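Local coordinates for protein listeriolysin O (Listeria monocytogenes, PDB 4CDB) that perforates cholesterol-containing host membranes by binding them, changing shape and inserting as an oligomeric beta-stranded pore, at residues M1-A9 / N221-R230; Y376-G387 / L423-G434. All coordinates share one frame; numbering follows the deposited sequence.

Contact 1 (M1-A9 / N221-R230)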
loop_
_atom_site.group_PDB
_atom_site.type_symbol
_atom_site.label_atom_id
_atom_site.label_comp_id
_atom_site.label_asym_id
_atom_site.label_seq_id
_atom_site.Cartn_x
_atom_site.Cartn_y
_atom_site.Cartn_z
ATOM N N MET A 1 27.964 -0.388 0.922
ATOM C CA MET A 1 29.239 0.319 0.889
ATOM C C MET A 1 29.229 1.567 1.760
ATOM O O MET A 1 28.178 2.152 2.028
ATOM C CB MET A 1 29.600 0.724 -0.543
ATOM C CG MET A 1 30.147 -0.395 -1.412
ATOM S SD MET A 1 31.730 -1.044 -0.847
ATOM C CE MET A 1 31.233 -2.656 -0.242
ATOM N N ALA A 2 30.418 1.955 2.206
ATOM C CA ALA A 2 30.644 3.274 2.771
ATOM C C ALA A 2 31.184 4.119 1.623
ATOM O O ALA A 2 31.736 3.571 0.668
ATOM C CB ALA A 2 31.650 3.194 3.908
ATOM N N PRO A 3 31.016 5.449 1.695
ATOM C CA PRO A 3 31.487 6.293 0.589
ATOM C C PRO A 3 32.988 6.144 0.326
ATOM O O PRO A 3 33.770 6.067 1.275
ATOM C CB PRO A 3 31.161 7.716 1.064
ATOM C CG PRO A 3 30.965 7.603 2.548
ATOM C CD PRO A 3 30.386 6.243 2.765
ATOM N N PRO A 4 33.382 6.091 -0.957
ATOM C CA PRO A 4 34.790 5.968 -1.349
ATOM C C PRO A 4 35.580 7.238 -1.045
ATOM O O PRO A 4 34.994 8.262 -0.693
ATOM C CB PRO A 4 34.711 5.760 -2.862
ATOM C CG PRO A 4 33.438 6.420 -3.263
ATOM C CD PRO A 4 32.490 6.160 -2.127
ATOM N N ALA A 5 36.899 7.168 -1.183
ATOM C CA ALA A 5 37.751 8.324 -0.928
ATOM C C ALA A 5 37.692 9.320 -2.083
ATOM O O ALA A 5 37.508 8.935 -3.239
ATOM C CB ALA A 5 39.186 7.883 -0.676
ATOM N N SER A 6 37.845 10.602 -1.765
ATOM C CA SER A 6 37.838 11.650 -2.781
ATOM C C SER A 6 39.065 11.556 -3.684
ATOM O O SER A 6 40.152 11.197 -3.226
ATOM C CB SER A 6 37.779 13.033 -2.126
ATOM O OG SER A 6 36.611 13.175 -1.335
ATOM N N PRO A 7 38.892 11.872 -4.977
ATOM C CA PRO A 7 40.003 11.898 -5.935
ATOM C C PRO A 7 40.990 13.002 -5.574
ATOM O O PRO A 7 40.632 13.892 -4.801
ATOM C CB PRO A 7 39.314 12.243 -7.263
ATOM C CG PRO A 7 37.878 11.901 -7.063
ATOM C CD PRO A 7 37.600 12.165 -5.619
ATOM N N PRO A 8 42.218 12.948 -6.120
ATOM C CA PRO A 8 43.179 14.024 -5.855
ATOM C C PRO A 8 42.669 15.361 -6.380
ATOM O O PRO A 8 41.957 15.397 -7.384
ATOM C CB PRO A 8 44.423 13.586 -6.637
ATOM C CG PRO A 8 43.920 12.626 -7.665
ATOM C CD PRO A 8 42.778 11.916 -7.009
ATOM N N ALA A 9 43.027 16.445 -5.700
ATOM C CA ALA A 9 42.578 17.777 -6.091
ATOM C C ALA A 9 43.151 18.203 -7.443
ATOM O O ALA A 9 44.327 17.976 -7.731
ATOM C CB ALA A 9 42.932 18.795 -5.011
ATOM N N ASN A 221 27.545 4.500 -5.117
ATOM C CA ASN A 221 27.648 5.704 -4.299
ATOM C C ASN A 221 28.842 6.590 -4.673
ATOM O O ASN A 221 29.745 6.163 -5.398
ATOM C CB ASN A 221 27.679 5.347 -2.811
ATOM C CG ASN A 221 28.899 4.538 -2.431
ATOM O OD1 ASN A 221 29.553 3.944 -3.287
ATOM N ND2 ASN A 221 29.214 4.507 -1.142
ATOM N N VAL A 222 28.831 7.824 -4.172
ATOM C CA VAL A 222 29.848 8.815 -4.507
ATOM C C VAL A 222 30.618 9.224 -3.256
ATOM O O VAL A 222 30.068 9.214 -2.156
ATOM C CB VAL A 222 29.197 10.073 -5.124
ATOM C CG1 VAL A 222 30.246 10.998 -5.708
ATOM C CG2 VAL A 222 28.215 9.675 -6.201
ATOM N N ASN A 223 31.893 9.569 -3.422
ATOM C CA ASN A 223 32.698 10.096 -2.324
ATOM C C ASN A 223 32.058 11.343 -1.718
ATOM O O ASN A 223 31.391 12.103 -2.418
ATOM C CB ASN A 223 34.106 10.438 -2.814
ATOM C CG ASN A 223 34.118 11.612 -3.777
ATOM O OD1 ASN A 223 33.741 11.478 -4.941
ATOM N ND2 ASN A 223 34.557 12.769 -3.294
ATOM N N GLU A 224 32.253 11.544 -0.419
ATOM C CA GLU A 224 31.771 12.754 0.238
ATOM C C GLU A 224 32.898 13.775 0.347
ATOM O O GLU A 224 33.825 13.598 1.136
ATOM C CB GLU A 224 31.193 12.437 1.620
ATOM C CG GLU A 224 29.957 11.547 1.595
ATOM C CD GLU A 224 29.341 11.349 2.970
ATOM O OE1 GLU A 224 29.906 11.863 3.959
ATOM O OE2 GLU A 224 28.290 10.679 3.061
ATOM N N PRO A 225 32.817 14.853 -0.448
ATOM C CA PRO A 225 33.874 15.869 -0.501
ATOM C C PRO A 225 34.026 16.620 0.819
ATOM O O PRO A 225 33.028 16.926 1.477
ATOM C CB PRO A 225 33.387 16.820 -1.598
ATOM C CG PRO A 225 31.904 16.658 -1.602
ATOM C CD PRO A 225 31.668 15.206 -1.301
ATOM N N THR A 226 35.266 16.908 1.198
ATOM C CA THR A 226 35.539 17.647 2.425
ATOM C C THR A 226 35.256 19.137 2.251
ATOM O O THR A 226 35.120 19.869 3.231
ATOM C CB THR A 226 36.999 17.468 2.881
ATOM O OG1 THR A 226 37.883 17.828 1.811
ATOM C CG2 THR A 226 37.263 16.025 3.290
ATOM N N ARG A 227 35.181 19.577 0.999
ATOM C CA ARG A 227 34.856 20.962 0.681
ATOM C C ARG A 227 33.685 20.999 -0.288
ATOM O O ARG A 227 33.636 20.211 -1.234
ATOM C CB ARG A 227 36.055 21.678 0.061
ATOM C CG ARG A 227 37.289 21.713 0.944
ATOM C CD ARG A 227 38.475 22.316 0.202
ATOM N NE ARG A 227 38.192 23.671 -0.262
ATOM C CZ ARG A 227 38.982 24.367 -1.073
ATOM N NH1 ARG A 227 40.114 23.840 -1.521
ATOM N NH2 ARG A 227 38.637 25.593 -1.440
ATOM N N PRO A 228 32.731 21.910 -0.046
ATOM C CA PRO A 228 31.568 22.078 -0.924
ATOM C C PRO A 228 31.966 22.405 -2.360
ATOM O O PRO A 228 31.266 22.021 -3.295
ATOM C CB PRO A 228 30.829 23.262 -0.295
ATOM C CG PRO A 228 31.199 23.205 1.151
ATOM C CD PRO A 228 32.628 22.732 1.174
ATOM N N SER A 229 33.086 23.099 -2.529
ATOM C CA SER A 229 33.534 23.524 -3.853
ATOM C C SER A 229 34.138 22.399 -4.695
ATOM O O SER A 229 34.355 22.573 -5.891
ATOM C CB SER A 229 34.543 24.668 -3.732
ATOM O OG SER A 229 35.669 24.274 -2.969
ATOM N N ARG A 230 34.411 21.254 -4.073
ATOM C CA ARG A 230 35.082 20.151 -4.766
ATOM C C ARG A 230 34.309 19.609 -5.968
ATOM O O ARG A 230 34.909 19.117 -6.920
ATOM C CB ARG A 230 35.411 19.005 -3.801
ATOM C CG ARG A 230 36.875 18.933 -3.397
ATOM C CD ARG A 230 37.797 18.887 -4.613
ATOM N NE ARG A 230 38.225 17.532 -4.959
ATOM C CZ ARG A 230 37.779 16.839 -6.003
ATOM N NH1 ARG A 230 36.880 17.365 -6.823
ATOM N NH2 ARG A 230 38.238 15.615 -6.229
HETATM O O HOH W 1 34.179 10.244 1.012
HETATM O O HOH W 2 37.348 16.017 -0.626
#
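With chi1 at 68°, CG of Asn-223 sits between its backbone N and carbonyl carbon, which brings ND2 to OG of Ser-6; OG meets it by lying anti to the carbonyl carbon of Ser-6 (chi1 -60°). ND2 of Asn-223 then donates to OG of Ser-6 over 2.9 Å, with the hydroxyl tilted out of the amide plane. The other end of the same amide, OD1, takes the backbone N-H of Thr-115, so the group is held at both ends and its rotation is fixed. Asn-221 has a similar first torsion and turns ND2 towards the N-terminal segment, where it gives a weak bond of 3.2 Å to O of Ala-2. Between the two amides, the ring of Pro-4 lies against the backbone, its CG 3.5 Å from N of Asn-223, while Pro-3 crosses the aliphatic part of Glu-224.

Four of residues 1-9 are prolines without an N-H, and the tail's carbonyls at Ala-2, Pro-4 and Pro-7 do much of the binding. Water 1 donates to O of Pro-4 and accepts from N of Glu-224, 2.7 Å each way; water 2 accepts from N of Thr-226 and is also hydrogen-bonded to OG of Ser-6. Farther along, Arg-230 brings NH2 to O of Pro-7 at 3.3 Å, a fairly straight bond: O of Pro-7 lies in the guanidinium plane, whereas NH2 approaches from above the carbonyl plane. This NH2 is also hydrogen-bonded to Ser-113.

The result is an extended, proline-rich N-terminal tail laid along the end of strand 207-222 and the loop after it. Strand 114-118 flanks both, pairing with Asn-221 and Asn-223 and touching Pro-4 and Pro-7 through Thr-115; Tyr-254 of strand 252-260 meets Glu-224 and Pro-225, and helix 14-28 packs on Pro-228 and binds Arg-227 through Asp-24.

Contact 2 (Y376-G387 / L423-G434); sequences YTDGKINIDHSG and LAHFTSSIYLPG
O of Phe-426 takes the backbone N-H of His-385 at 2.7 Å and 175°, and CA of Asp-384 adds a CH...O contact to the same oxygen. It is one of the rungs between antiparallel strands 379-385 and 426-432, neighbours in one sheet of the membrane-binding beta sandwich, domain 4 of the cholesterol-dependent cytolysins. Backbone bonds recur at Gly-379/Leu-432, Ile-381/Ile-430 and Ile-383/Ser-428.

One face is mostly apolar. On it, Ile-381 crosses Leu-432, with CD1 of Ile-381 3.7 Å from CD1 of Leu-432. CG2 of Ile-383 lies near CE2 of Phe-426. Ile-439, Phe-393 and Trp-397 of the opposing sheet's strands complete this layer. The face of the non-hydrogen-bonded pairs is polar: OG of Ser-429 donates to OD1 of Asn-382 at 2.8 Å, while ND2 of Asn-382 turns to Asn-468 and Asn-470. Lys-380 runs alongside Tyr-431, bending at chi3 (58°) so that CE reaches the ring's CE2.

Just before Phe-426, a cis peptide precedes His-425, whose ring extends to the carboxylate of Asp-384. Carboxylate and ring planes stand 55° apart, and NE2 of His-425 meets OD2 of Asp-384 at 3.2 Å from above the carboxylate plane, with a weaker, longer bond to OD1.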
loop_
_atom_site.group_PDB
_atom_site.type_symbol
_atom_site.label_atom_id
_atom_site.label_comp_id
_atom_site.label_asym_id
_atom_site.label_seq_id
_atom_site.Cartn_x
_atom_site.Cartn_y
_atom_site.Cartn_z
ATOM N N TYR A 376 -24.173 -7.684 5.592
ATOM C CA TYR A 376 -25.018 -8.624 6.322
ATOM C C TYR A 376 -26.029 -9.277 5.384
ATOM O O TYR A 376 -26.896 -8.602 4.828
ATOM C CB TYR A 376 -25.736 -7.916 7.473
ATOM C CG TYR A 376 -24.807 -7.354 8.528
ATOM C CD1 TYR A 376 -24.273 -6.078 8.401
ATOM C CD2 TYR A 376 -24.469 -8.098 9.651
ATOM C CE1 TYR A 376 -23.426 -5.559 9.362
ATOM C CE2 TYR A 376 -23.623 -7.586 10.618
ATOM C CZ TYR A 376 -23.104 -6.317 10.467
ATOM O OH TYR A 376 -22.260 -5.800 11.423
ATOM N N THR A 377 -25.916 -10.592 5.214
ATOM C CA THR A 377 -26.785 -11.325 4.298
ATOM C C THR A 377 -28.174 -11.545 4.899
ATOM O O THR A 377 -28.307 -11.787 6.099
ATOM C CB THR A 377 -26.177 -12.690 3.915
ATOM O OG1 THR A 377 -24.791 -12.525 3.592
ATOM C CG2 THR A 377 -26.906 -13.291 2.720
ATOM N N ASP A 378 -29.203 -11.458 4.057
ATOM C CA ASP A 378 -30.576 -11.718 4.483
ATOM C C ASP A 378 -30.735 -13.174 4.903
ATOM O O ASP A 378 -29.878 -14.008 4.610
ATOM C CB ASP A 378 -31.565 -11.400 3.359
ATOM C CG ASP A 378 -31.644 -9.918 3.053
ATOM O OD1 ASP A 378 -31.247 -9.110 3.918
ATOM O OD2 ASP A 378 -32.112 -9.562 1.952
ATOM N N GLY A 379 -31.836 -13.476 5.584
ATOM C CA GLY A 379 -32.098 -14.825 6.049
ATOM C C GLY A 379 -33.575 -15.147 6.162
ATOM O O GLY A 379 -34.419 -14.250 6.177
ATOM N N LYS A 380 -33.888 -16.436 6.245
ATOM C CA LYS A 380 -35.271 -16.882 6.344
ATOM C C LYS A 380 -35.474 -17.758 7.574
ATOM O O LYS A 380 -34.578 -18.504 7.973
ATOM C CB LYS A 380 -35.676 -17.658 5.086
ATOM C CG LYS A 380 -35.626 -16.842 3.800
ATOM C CD LYS A 380 -35.949 -17.701 2.584
ATOM C CE LYS A 380 -37.315 -18.350 2.720
ATOM N NZ LYS A 380 -37.654 -19.196 1.544
ATOM N N ILE A 381 -36.652 -17.651 8.182
ATOM C CA ILE A 381 -37.062 -18.590 9.216
ATOM C C ILE A 381 -38.199 -19.445 8.673
ATOM O O ILE A 381 -39.281 -18.937 8.371
ATOM C CB ILE A 381 -37.513 -17.880 10.501
ATOM C CG1 ILE A 381 -36.395 -16.990 11.038
ATOM C CG2 ILE A 381 -37.919 -18.896 11.558
ATOM C CD1 ILE A 381 -36.728 -16.333 12.359
ATOM N N ASN A 382 -37.943 -20.742 8.539
ATOM C CA ASN A 382 -38.914 -21.655 7.952
ATOM C C ASN A 382 -39.674 -22.434 9.020
ATOM O O ASN A 382 -39.085 -23.212 9.772
ATOM C CB ASN A 382 -38.214 -22.604 6.977
ATOM C CG ASN A 382 -37.383 -21.865 5.944
ATOM O OD1 ASN A 382 -37.856 -20.922 5.309
ATOM N ND2 ASN A 382 -36.132 -22.280 5.783
ATOM N N ILE A 383 -40.984 -22.212 9.087
ATOM C CA ILE A 383 -41.823 -22.854 10.093
ATOM C C ILE A 383 -42.559 -24.056 9.517
ATOM O O ILE A 383 -43.179 -23.964 8.457
ATOM C CB ILE A 383 -42.877 -21.879 10.657
ATOM C CG1 ILE A 383 -42.207 -20.615 11.190
ATOM C CG2 ILE A 383 -43.703 -22.554 11.747
ATOM C CD1 ILE A 383 -41.236 -20.874 12.310
ATOM N N ASP A 384 -42.492 -25.181 10.222
ATOM C CA ASP A 384 -43.235 -26.370 9.825
ATOM C C ASP A 384 -43.969 -26.970 11.019
ATOM O O ASP A 384 -43.348 -27.446 11.969
ATOM C CB ASP A 384 -42.302 -27.409 9.199
ATOM C CG ASP A 384 -43.058 -28.538 8.525
ATOM O OD1 ASP A 384 -43.588 -29.414 9.240
ATOM O OD2 ASP A 384 -43.120 -28.550 7.278
ATOM N N HIS A 385 -45.296 -26.941 10.960
ATOM C CA HIS A 385 -46.132 -27.500 12.016
ATOM C C HIS A 385 -46.878 -28.720 11.488
ATOM O O HIS A 385 -47.707 -28.606 10.586
ATOM C CB HIS A 385 -47.116 -26.438 12.522
ATOM C CG HIS A 385 -48.179 -26.969 13.437
ATOM N ND1 HIS A 385 -48.037 -28.130 14.163
ATOM C CD2 HIS A 385 -49.405 -26.480 13.742
ATOM C CE1 HIS A 385 -49.133 -28.340 14.874
ATOM N NE2 HIS A 385 -49.976 -27.354 14.637
ATOM N N SER A 386 -46.575 -29.886 12.052
ATOM C CA SER A 386 -47.229 -31.126 11.651
ATOM C C SER A 386 -47.668 -31.939 12.865
ATOM O O SER A 386 -47.884 -33.148 12.769
ATOM C CB SER A 386 -46.305 -31.961 10.762
ATOM O OG SER A 386 -45.198 -32.454 11.496
ATOM N N GLY A 387 -47.794 -31.270 14.007
ATOM C CA GLY A 387 -48.194 -31.934 15.233
ATOM C C GLY A 387 -49.693 -32.141 15.313
ATOM O O GLY A 387 -50.463 -31.399 14.699
ATOM N N LEU A 423 -53.336 -24.990 12.808
ATOM C CA LEU A 423 -53.513 -26.434 12.716
ATOM C C LEU A 423 -52.539 -27.015 11.696
ATOM O O LEU A 423 -52.147 -26.337 10.746
ATOM C CB LEU A 423 -54.946 -26.779 12.298
ATOM C CG LEU A 423 -56.093 -26.376 13.225
ATOM C CD1 LEU A 423 -57.427 -26.883 12.693
ATOM C CD2 LEU A 423 -55.844 -26.907 14.621
ATOM N N ALA A 424 -52.145 -28.268 11.899
ATOM C CA ALA A 424 -51.334 -28.975 10.915
ATOM C C ALA A 424 -52.208 -29.242 9.695
ATOM O O ALA A 424 -53.409 -29.475 9.841
ATOM C CB ALA A 424 -50.822 -30.279 11.500
ATOM N N HIS A 425 -51.629 -29.212 8.495
ATOM C CA HIS A 425 -50.204 -28.989 8.286
ATOM C C HIS A 425 -49.936 -27.523 7.958
ATOM O O HIS A 425 -50.447 -26.998 6.968
ATOM C CB HIS A 425 -49.702 -29.889 7.154
ATOM C CG HIS A 425 -48.232 -29.783 6.898
ATOM N ND1 HIS A 425 -47.712 -29.530 5.646
ATOM C CD2 HIS A 425 -47.170 -29.899 7.730
ATOM C CE1 HIS A 425 -46.393 -29.495 5.719
ATOM N NE2 HIS A 425 -46.038 -29.714 6.971
ATOM N N PHE A 426 -49.133 -26.868 8.791
ATOM C CA PHE A 426 -48.865 -25.445 8.623
ATOM C C PHE A 426 -47.416 -25.171 8.223
ATOM O O PHE A 426 -46.480 -25.662 8.856
ATOM C CB PHE A 426 -49.225 -24.678 9.898
ATOM C CG PHE A 426 -48.869 -23.220 9.846
ATOM C CD1 PHE A 426 -49.611 -22.339 9.074
ATOM C CD2 PHE A 426 -47.796 -22.729 10.570
ATOM C CE1 PHE A 426 -49.284 -20.995 9.022
ATOM C CE2 PHE A 426 -47.464 -21.386 10.523
ATOM C CZ PHE A 426 -48.209 -20.518 9.748
ATOM N N THR A 427 -47.247 -24.390 7.161
ATOM C CA THR A 427 -45.925 -23.989 6.695
ATOM C C THR A 427 -45.911 -22.508 6.334
ATOM O O THR A 427 -46.872 -21.989 5.765
ATOM C CB THR A 427 -45.474 -24.805 5.467
ATOM O OG1 THR A 427 -46.489 -24.754 4.456
ATOM C CG2 THR A 427 -45.216 -26.253 5.849
ATOM N N SER A 428 -44.815 -21.836 6.671
ATOM C CA SER A 428 -44.642 -20.424 6.359
ATOM C C SER A 428 -43.177 -20.028 6.505
ATOM O O SER A 428 -42.427 -20.665 7.245
ATOM C CB SER A 428 -45.517 -19.556 7.267
ATOM O OG SER A 428 -45.463 -18.196 6.880
ATOM N N SER A 429 -42.774 -18.978 5.797
ATOM C CA SER A 429 -41.399 -18.493 5.871
ATOM C C SER A 429 -41.349 -17.016 6.243
ATOM O O SER A 429 -42.013 -16.185 5.621
ATOM C CB SER A 429 -40.667 -18.721 4.545
ATOM O OG SER A 429 -40.391 -20.096 4.336
ATOM N N ILE A 430 -40.559 -16.697 7.261
ATOM C CA ILE A 430 -40.354 -15.312 7.663
ATOM C C ILE A 430 -39.093 -14.764 7.000
ATOM O O ILE A 430 -38.011 -15.330 7.150
ATOM C CB ILE A 430 -40.206 -15.189 9.186
ATOM C CG1 ILE A 430 -41.364 -15.896 9.890
ATOM C CG2 ILE A 430 -40.128 -13.727 9.596
ATOM C CD1 ILE A 430 -41.237 -15.911 11.393
ATOM N N TYR A 431 -39.233 -13.662 6.271
ATOM C CA TYR A 431 -38.108 -13.080 5.547
ATOM C C TYR A 431 -37.423 -11.992 6.366
ATOM O O TYR A 431 -37.974 -10.909 6.563
ATOM C CB TYR A 431 -38.561 -12.539 4.187
ATOM C CG TYR A 431 -38.956 -13.622 3.204
ATOM C CD1 TYR A 431 -40.207 -14.224 3.269
ATOM C CD2 TYR A 431 -38.078 -14.043 2.215
ATOM C CE1 TYR A 431 -40.571 -15.216 2.375
ATOM C CE2 TYR A 431 -38.433 -15.033 1.316
ATOM C CZ TYR A 431 -39.680 -15.617 1.400
ATOM O OH TYR A 431 -40.031 -16.601 0.505
ATOM N N LEU A 432 -36.219 -12.295 6.841
ATOM C CA LEU A 432 -35.463 -11.365 7.673
ATOM C C LEU A 432 -34.425 -10.600 6.858
ATOM O O LEU A 432 -33.638 -11.200 6.123
ATOM C CB LEU A 432 -34.775 -12.110 8.820
ATOM C CG LEU A 432 -35.681 -12.913 9.754
ATOM C CD1 LEU A 432 -34.862 -13.586 10.844
ATOM C CD2 LEU A 432 -36.751 -12.024 10.358
ATOM N N PRO A 433 -34.423 -9.265 6.989
ATOM C CA PRO A 433 -33.415 -8.422 6.338
ATOM C C PRO A 433 -32.051 -8.597 7.001
ATOM O O PRO A 433 -31.975 -9.177 8.085
ATOM C CB PRO A 433 -33.943 -7.005 6.573
ATOM C CG PRO A 433 -34.758 -7.109 7.818
ATOM C CD PRO A 433 -35.387 -8.474 7.773
ATOM N N GLY A 434 -30.997 -8.104 6.357
ATOM C CA GLY A 434 -29.644 -8.286 6.853
ATOM C C GLY A 434 -29.381 -7.639 8.199
ATOM O O GLY A 434 -28.588 -8.144 8.995
HETATM O O HOH W 3 -53.266 -29.870 14.165
#

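Contacts 1 and 2 share no strand and lie on opposite sides of the chain's centre, their own centres about 82 Å apart and nearest atoms about 52 Å. Both are partly buried. Contact 1 fastens the chain's N-terminal tail to the end of strand 207-222 of the large sheet and the loop after it, with irregular chemistry: asparagine and arginine side chains, carbonyls of the tail and two bridging waters. Contact 2 is regular strand pairing in the elongated sandwich at the other end, where backbone bonds set the register and side chains sort into a mostly apolar inner face and a polar outer one. Water joins its segments beyond the paired strands, between Gly-387 and Ala-424.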